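Phosphoheptose isomerase (Neisseria gonorrhoeae, PDB 5I01) probably catalyses the isomerization of sedoheptulose 7-phosphate to D-glycero-D-manno-heptose 7-phosphate, the entry step of heptose biosynthesis, as a zinc-binding homotetramer. Local coordinates at residues 121-126 with 171-176; 166-171 with 177-182. The protein carries 1 engineered substitution. All coordinates share one frame; numbering follows the deposited sequence.

Contact 1 of 2, residues 121-126 with 171-176; sequences ISTSGN and PRTARI
Thr123 meets Thr173 and Ile176 through methyl groups, a hydroxyl and a carbonyl; the flat groups belong to Arg172, at the N-cap, and Arg175, in the first turn. The guanidinium of Arg172 has NH2 of Arg175 over one face, 4.1 Å above the plane and displaced toward the rim; that of Arg175 has CB of Ala174 over one face, similarly offset. At the ends of these groups Glu16 is the shared anion, in a salt bridge with Arg175 NH2 and a long, weak ion pair with Arg172 NH1.

Across the contact the CA atoms of Thr123 and Thr173 are 6.0 Å apart, and 151 Å² is buried in all. The two threonine side chains run at about a right angle, with Thr123 OG1 3.7 Å from Thr173 CG2. With Thr173 OG1 beside its own backbone N (chi1 -49°), the Thr173 methyl stands opposite that N and is turned to Thr123. Thr123 CG2 sits against both Ile176 CG2 (3.9 Å) and the Thr173 methyl, and the backbone O of Thr123 is 3.6 Å from Ile176 CD1. Ile176 therefore touches both the side chain and the backbone of Thr123. The turn carrying Thr123 has weak internal bonds, among them Gly125 N to Ser122 OG at 3.1 Å with an N-H...O angle of 128°. On the other side, Ile176 N bonds to the carbonyl O of Arg172 at 3.1 Å.

Ser122, Thr123 and Ser124 belong to the predicted substrate site, so the helix start probably borders that pocket. Strand 117-122 is the middle strand of the parallel sheet, joined by backbone bonds to Cys52 and Leu147 on its two neighbours. Thr123, just past the strand, also touches Ser57 of helix 56-69, so it contacts both that helix and the start of helix 173-193.

Contact 2 of 2, residues 166-171 with 177-182; sequences LNVPHP and QENHIL. With ZN (zinc ion), chain H.
Val168 directs both methyls at segment 177-182 of helix 173-193, and they settle on two successive residues, Asn179 and His180. Its CG2 is 3.7 Å from Asn179 CB and equally 3.7 Å from His180 CD2, so this one methyl bridges the two side chains. CG1, set opposite the backbone N (chi1 177°), covers the Asn179 stem instead, at 3.8 Å from Asn179 CB. All three residues are buried, and each pair meets at a slant; CG1 also reaches Asn179 CG, and CG2 meets the CD2-NE2 side of the imidazole.

The polar atoms find partners beyond the two segments. Asn179 ND2 bonds to the carbonyl O of Arg175, one turn earlier in the helix, and His180 NE2 bonds to the carbonyl O of Thr148, which helps to hold the ring's orientation beside the sheet. Beyond Val168 the chain bends through an inverse gamma turn centred on Pro169, with a weak bond from His170 N to Val168 O.

Gln177 points away from Val168; its chain, extended beyond CG, brings OE1 to 2.0 Å from the zinc ion. His63, Glu67 and His185 of the second subunit complete that metal site. The arrangement is that of the outermost strand of this chain's sheet followed by a helix folded back over the parallel sheet of a SIS domain, whose opposite helix surface supplies a zinc ligand at a subunit interface.

The centres of contact 1 and contact 2 are 7 Å apart, on the same side of the chain's centre. In sequence the segments alternate: 121-126, 166-171, 171-176, 177-182, with Pro171 common to both contacts. Each joins the parallel sheet to helix 173-193, contact 1 from the loop that follows the middle strand 117-122 and contact 2 from strand 164-168, the outermost of this chain's sheet. They also touch directly: Ile121 CG2 lies 3.6 Å from His180 ND1, and Thr123 CG2 is 4.0 Å from Gln177 CG. Successive turns of one helix thus bring the predicted substrate loop, that outermost strand and the intersubunit zinc site together.

Contact 1 of 2, residues 121-126 with 171-176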
loop_
_atom_site.group_PDB
_atom_site.type_symbol
_atom_site.label_atom_id
_atom_site.label_comp_id
_atom_site.label_asym_id
_atom_site.label_seq_id
_atom_site.Cartn_x
_atom_site.Cartn_y
_atom_site.Cartn_z
ATOM N N ILE A 121 14.534 -10.311 0.543
ATOM C CA ILE A 121 15.267 -9.457 1.474
ATOM C C ILE A 121 14.904 -9.865 2.897
ATOM O O ILE A 121 13.719 -9.980 3.234
ATOM C CB ILE A 121 14.986 -7.956 1.250
ATOM C CG1 ILE A 121 15.148 -7.594 -0.234
ATOM C CG2 ILE A 121 15.943 -7.094 2.084
ATOM C CD1 ILE A 121 14.624 -6.229 -0.610
ATOM N N SER A 122 15.940 -10.081 3.717
ATOM C CA SER A 122 15.797 -10.607 5.066
ATOM C C SER A 122 17.052 -10.316 5.900
ATOM O O SER A 122 18.123 -10.881 5.642
ATOM C CB SER A 122 15.563 -12.114 4.989
ATOM O OG SER A 122 15.513 -12.702 6.276
ATOM N N THR A 123 16.924 -9.478 6.923
ATOM C CA THR A 123 18.092 -9.058 7.686
ATOM C C THR A 123 18.758 -10.167 8.493
ATOM O O THR A 123 19.933 -10.056 8.747
ATOM C CB THR A 123 17.783 -7.880 8.616
ATOM O OG1 THR A 123 16.741 -8.239 9.526
ATOM C CG2 THR A 123 17.366 -6.657 7.795
ATOM N N SER A 124 18.025 -11.215 8.881
ATOM C CA SER A 124 18.615 -12.400 9.546
ATOM C C SER A 124 18.845 -13.627 8.635
ATOM O O SER A 124 19.578 -14.544 9.011
ATOM C CB SER A 124 17.743 -12.826 10.729
ATOM O OG SER A 124 16.440 -13.186 10.301
ATOM N N GLY A 125 18.213 -13.657 7.462
ATOM C CA GLY A 125 18.222 -14.838 6.607
ATOM C C GLY A 125 17.302 -15.958 7.084
ATOM O O GLY A 125 17.353 -17.058 6.540
ATOM N N ASN A 126 16.451 -15.682 8.079
ATOM C CA ASN A 126 15.575 -16.688 8.706
ATOM C C ASN A 126 14.074 -16.369 8.591
ATOM O O ASN A 126 13.253 -17.090 9.164
ATOM C CB ASN A 126 15.947 -16.849 10.191
ATOM C CG ASN A 126 17.370 -17.354 10.396
ATOM O OD1 ASN A 126 17.826 -18.290 9.732
ATOM N ND2 ASN A 126 18.077 -16.736 11.324
ATOM N N PRO A 171 26.056 -7.688 12.803
ATOM C CA PRO A 171 25.005 -8.151 13.717
ATOM C C PRO A 171 23.707 -7.318 13.747
ATOM O O PRO A 171 22.614 -7.874 13.854
ATOM C CB PRO A 171 25.690 -8.082 15.093
ATOM C CG PRO A 171 26.768 -7.082 14.939
ATOM C CD PRO A 171 27.274 -7.309 13.548
ATOM N N ARG A 172 23.841 -6.000 13.726
ATOM C CA ARG A 172 22.709 -5.085 13.913
ATOM C C ARG A 172 21.822 -4.848 12.660
ATOM O O ARG A 172 22.288 -4.418 11.590
ATOM C CB ARG A 172 23.218 -3.764 14.495
ATOM C CG ARG A 172 22.197 -3.007 15.308
ATOM C CD ARG A 172 22.847 -1.854 16.057
ATOM N NE ARG A 172 21.873 -0.912 16.612
ATOM C CZ ARG A 172 22.173 0.116 17.406
ATOM N NH1 ARG A 172 23.430 0.359 17.757
ATOM N NH2 ARG A 172 21.203 0.907 17.854
ATOM N N THR A 173 20.535 -5.141 12.836
ATOM C CA THR A 173 19.480 -4.948 11.836
ATOM C C THR A 173 19.504 -3.598 11.110
ATOM O O THR A 173 19.457 -3.549 9.885
ATOM C CB THR A 173 18.116 -5.106 12.531
ATOM O OG1 THR A 173 18.134 -6.314 13.305
ATOM C CG2 THR A 173 16.964 -5.165 11.514
ATOM N N ALA A 174 19.571 -2.512 11.880
ATOM C CA ALA A 174 19.641 -1.168 11.328
ATOM C C ALA A 174 20.818 -0.993 10.355
ATOM O O ALA A 174 20.647 -0.443 9.277
ATOM C CB ALA A 174 19.704 -0.138 12.449
ATOM N N ARG A 175 21.995 -1.493 10.711
ATOM C CA ARG A 175 23.162 -1.404 9.816
ATOM C C ARG A 175 22.995 -2.272 8.562
ATOM O O ARG A 175 23.463 -1.913 7.485
ATOM C CB ARG A 175 24.435 -1.816 10.552
ATOM C CG ARG A 175 24.742 -0.984 11.792
ATOM C CD ARG A 175 25.127 0.433 11.444
ATOM N NE ARG A 175 23.992 1.337 11.349
ATOM C CZ ARG A 175 23.335 1.874 12.381
ATOM N NH1 ARG A 175 22.318 2.702 12.150
ATOM N NH2 ARG A 175 23.671 1.604 13.638
ATOM N N ILE A 176 22.323 -3.410 8.705
ATOM C CA ILE A 176 22.081 -4.312 7.579
ATOM C C ILE A 176 21.131 -3.670 6.557
ATOM O O ILE A 176 21.431 -3.683 5.366
ATOM C CB ILE A 176 21.545 -5.682 8.053
ATOM C CG1 ILE A 176 22.598 -6.397 8.908
ATOM C CG2 ILE A 176 21.184 -6.564 6.865
ATOM C CD1 ILE A 176 22.007 -7.347 9.920
#

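Contact 2 of 2, residues 166-171 with 177-182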
loop_
_atom_site.group_PDB
_atom_site.type_symbol
_atom_site.label_atom_id
_atom_site.label_comp_id
_atom_site.label_asym_id
_atom_site.label_seq_id
_atom_site.Cartn_x
_atom_site.Cartn_y
_atom_site.Cartn_z
ATOM N N LEU A 166 23.973 -11.949 -1.314
ATOM C CA LEU A 166 24.523 -10.673 -0.888
ATOM C C LEU A 166 24.332 -10.586 0.632
ATOM O O LEU A 166 23.325 -10.067 1.137
ATOM C CB LEU A 166 23.845 -9.507 -1.635
ATOM C CG LEU A 166 23.899 -9.515 -3.173
ATOM C CD1 LEU A 166 23.136 -8.362 -3.798
ATOM C CD2 LEU A 166 25.328 -9.461 -3.662
ATOM N N ASN A 167 25.296 -11.125 1.366
ATOM C CA ASN A 167 25.241 -11.084 2.815
ATOM C C ASN A 167 26.034 -9.900 3.354
ATOM O O ASN A 167 27.202 -9.723 3.014
ATOM C CB ASN A 167 25.755 -12.384 3.436
ATOM C CG ASN A 167 25.539 -12.418 4.925
ATOM O OD1 ASN A 167 24.402 -12.497 5.402
ATOM N ND2 ASN A 167 26.616 -12.290 5.671
ATOM N N VAL A 168 25.376 -9.102 4.193
ATOM C CA VAL A 168 26.014 -8.036 4.933
ATOM C C VAL A 168 26.531 -8.642 6.238
ATOM O O VAL A 168 25.726 -9.042 7.080
ATOM C CB VAL A 168 25.018 -6.893 5.228
ATOM C CG1 VAL A 168 25.677 -5.804 6.065
ATOM C CG2 VAL A 168 24.482 -6.313 3.925
ATOM N N PRO A 169 27.869 -8.727 6.418
ATOM C CA PRO A 169 28.379 -9.381 7.625
ATOM C C PRO A 169 28.366 -8.420 8.815
ATOM O O PRO A 169 29.379 -7.797 9.139
ATOM C CB PRO A 169 29.794 -9.781 7.211
ATOM C CG PRO A 169 30.218 -8.674 6.305
ATOM C CD PRO A 169 28.973 -8.226 5.578
ATOM N N HIS A 170 27.201 -8.276 9.432
ATOM C CA HIS A 170 27.033 -7.369 10.564
ATOM C C HIS A 170 25.915 -7.863 11.475
ATOM O O HIS A 170 24.954 -8.437 10.985
ATOM C CB HIS A 170 26.755 -5.938 10.086
ATOM C CG HIS A 170 27.121 -4.901 11.099
ATOM N ND1 HIS A 170 26.244 -4.483 12.070
ATOM C CD2 HIS A 170 28.284 -4.252 11.343
ATOM C CE1 HIS A 170 26.839 -3.606 12.859
ATOM N NE2 HIS A 170 28.074 -3.436 12.429
ATOM N N PRO A 171 26.056 -7.688 12.803
ATOM C CA PRO A 171 25.005 -8.151 13.717
ATOM C C PRO A 171 23.707 -7.318 13.747
ATOM O O PRO A 171 22.614 -7.874 13.854
ATOM C CB PRO A 171 25.690 -8.082 15.093
ATOM C CG PRO A 171 26.768 -7.082 14.939
ATOM C CD PRO A 171 27.274 -7.309 13.548
ATOM N N GLN A 177 20.011 -3.112 7.018
ATOM C CA GLN A 177 19.080 -2.380 6.138
ATOM C C GLN A 177 19.790 -1.276 5.355
ATOM O O GLN A 177 19.592 -1.149 4.158
ATOM C CB GLN A 177 17.904 -1.777 6.928
ATOM C CG GLN A 177 16.802 -2.779 7.252
ATOM C CD GLN A 177 15.875 -2.357 8.407
ATOM O OE1 GLN A 177 15.954 -1.239 8.945
ATOM N NE2 GLN A 177 14.985 -3.273 8.797
ATOM N N GLU A 178 20.632 -0.503 6.037
ATOM C CA GLU A 178 21.347 0.624 5.423
ATOM C C GLU A 178 22.317 0.190 4.326
ATOM O O GLU A 178 22.456 0.888 3.322
ATOM C CB GLU A 178 22.091 1.420 6.484
ATOM C CG GLU A 178 21.161 2.155 7.436
ATOM C CD GLU A 178 21.813 2.521 8.762
ATOM O OE1 GLU A 178 23.065 2.453 8.871
ATOM O OE2 GLU A 178 21.060 2.876 9.712
ATOM N N ASN A 179 22.993 -0.944 4.535
ATOM C CA ASN A 179 23.826 -1.568 3.496
ATOM C C ASN A 179 22.964 -2.147 2.351
ATOM O O ASN A 179 23.352 -2.084 1.187
ATOM C CB ASN A 179 24.743 -2.663 4.085
ATOM C CG ASN A 179 25.935 -2.094 4.823
ATOM O OD1 ASN A 179 27.082 -2.237 4.393
ATOM N ND2 ASN A 179 25.673 -1.428 5.934
ATOM N N HIS A 180 21.810 -2.714 2.680
ATOM C CA HIS A 180 20.912 -3.245 1.663
ATOM C C HIS A 180 20.488 -2.192 0.628
ATOM O O HIS A 180 20.467 -2.477 -0.579
ATOM C CB HIS A 180 19.666 -3.881 2.300
ATOM C CG HIS A 180 19.892 -5.249 2.863
ATOM N ND1 HIS A 180 18.947 -5.896 3.631
ATOM C CD2 HIS A 180 20.940 -6.098 2.761
ATOM C CE1 HIS A 180 19.405 -7.084 3.980
ATOM N NE2 HIS A 180 20.615 -7.226 3.469
ATOM N N ILE A 181 20.149 -0.991 1.093
ATOM C CA ILE A 181 19.685 0.056 0.182
ATOM C C ILE A 181 20.829 0.586 -0.688
ATOM O O ILE A 181 20.610 0.902 -1.850
ATOM C CB ILE A 181 18.901 1.193 0.907
ATOM C CG1 ILE A 181 18.096 2.008 -0.099
ATOM C CG2 ILE A 181 19.802 2.116 1.712
ATOM C CD1 ILE A 181 16.983 1.203 -0.753
ATOM N N LEU A 182 22.036 0.668 -0.123
ATOM C CA LEU A 182 23.233 0.949 -0.904
ATOM C C LEU A 182 23.392 -0.099 -2.013
ATOM O O LEU A 182 23.570 0.261 -3.177
ATOM C CB LEU A 182 24.488 0.994 -0.009
ATOM C CG LEU A 182 25.864 1.004 -0.699
ATOM C CD1 LEU A 182 25.975 2.165 -1.676
ATOM C CD2 LEU A 182 26.992 1.058 0.314
HETATM ZN ZN ZN H . 14.888 -0.006 10.113
#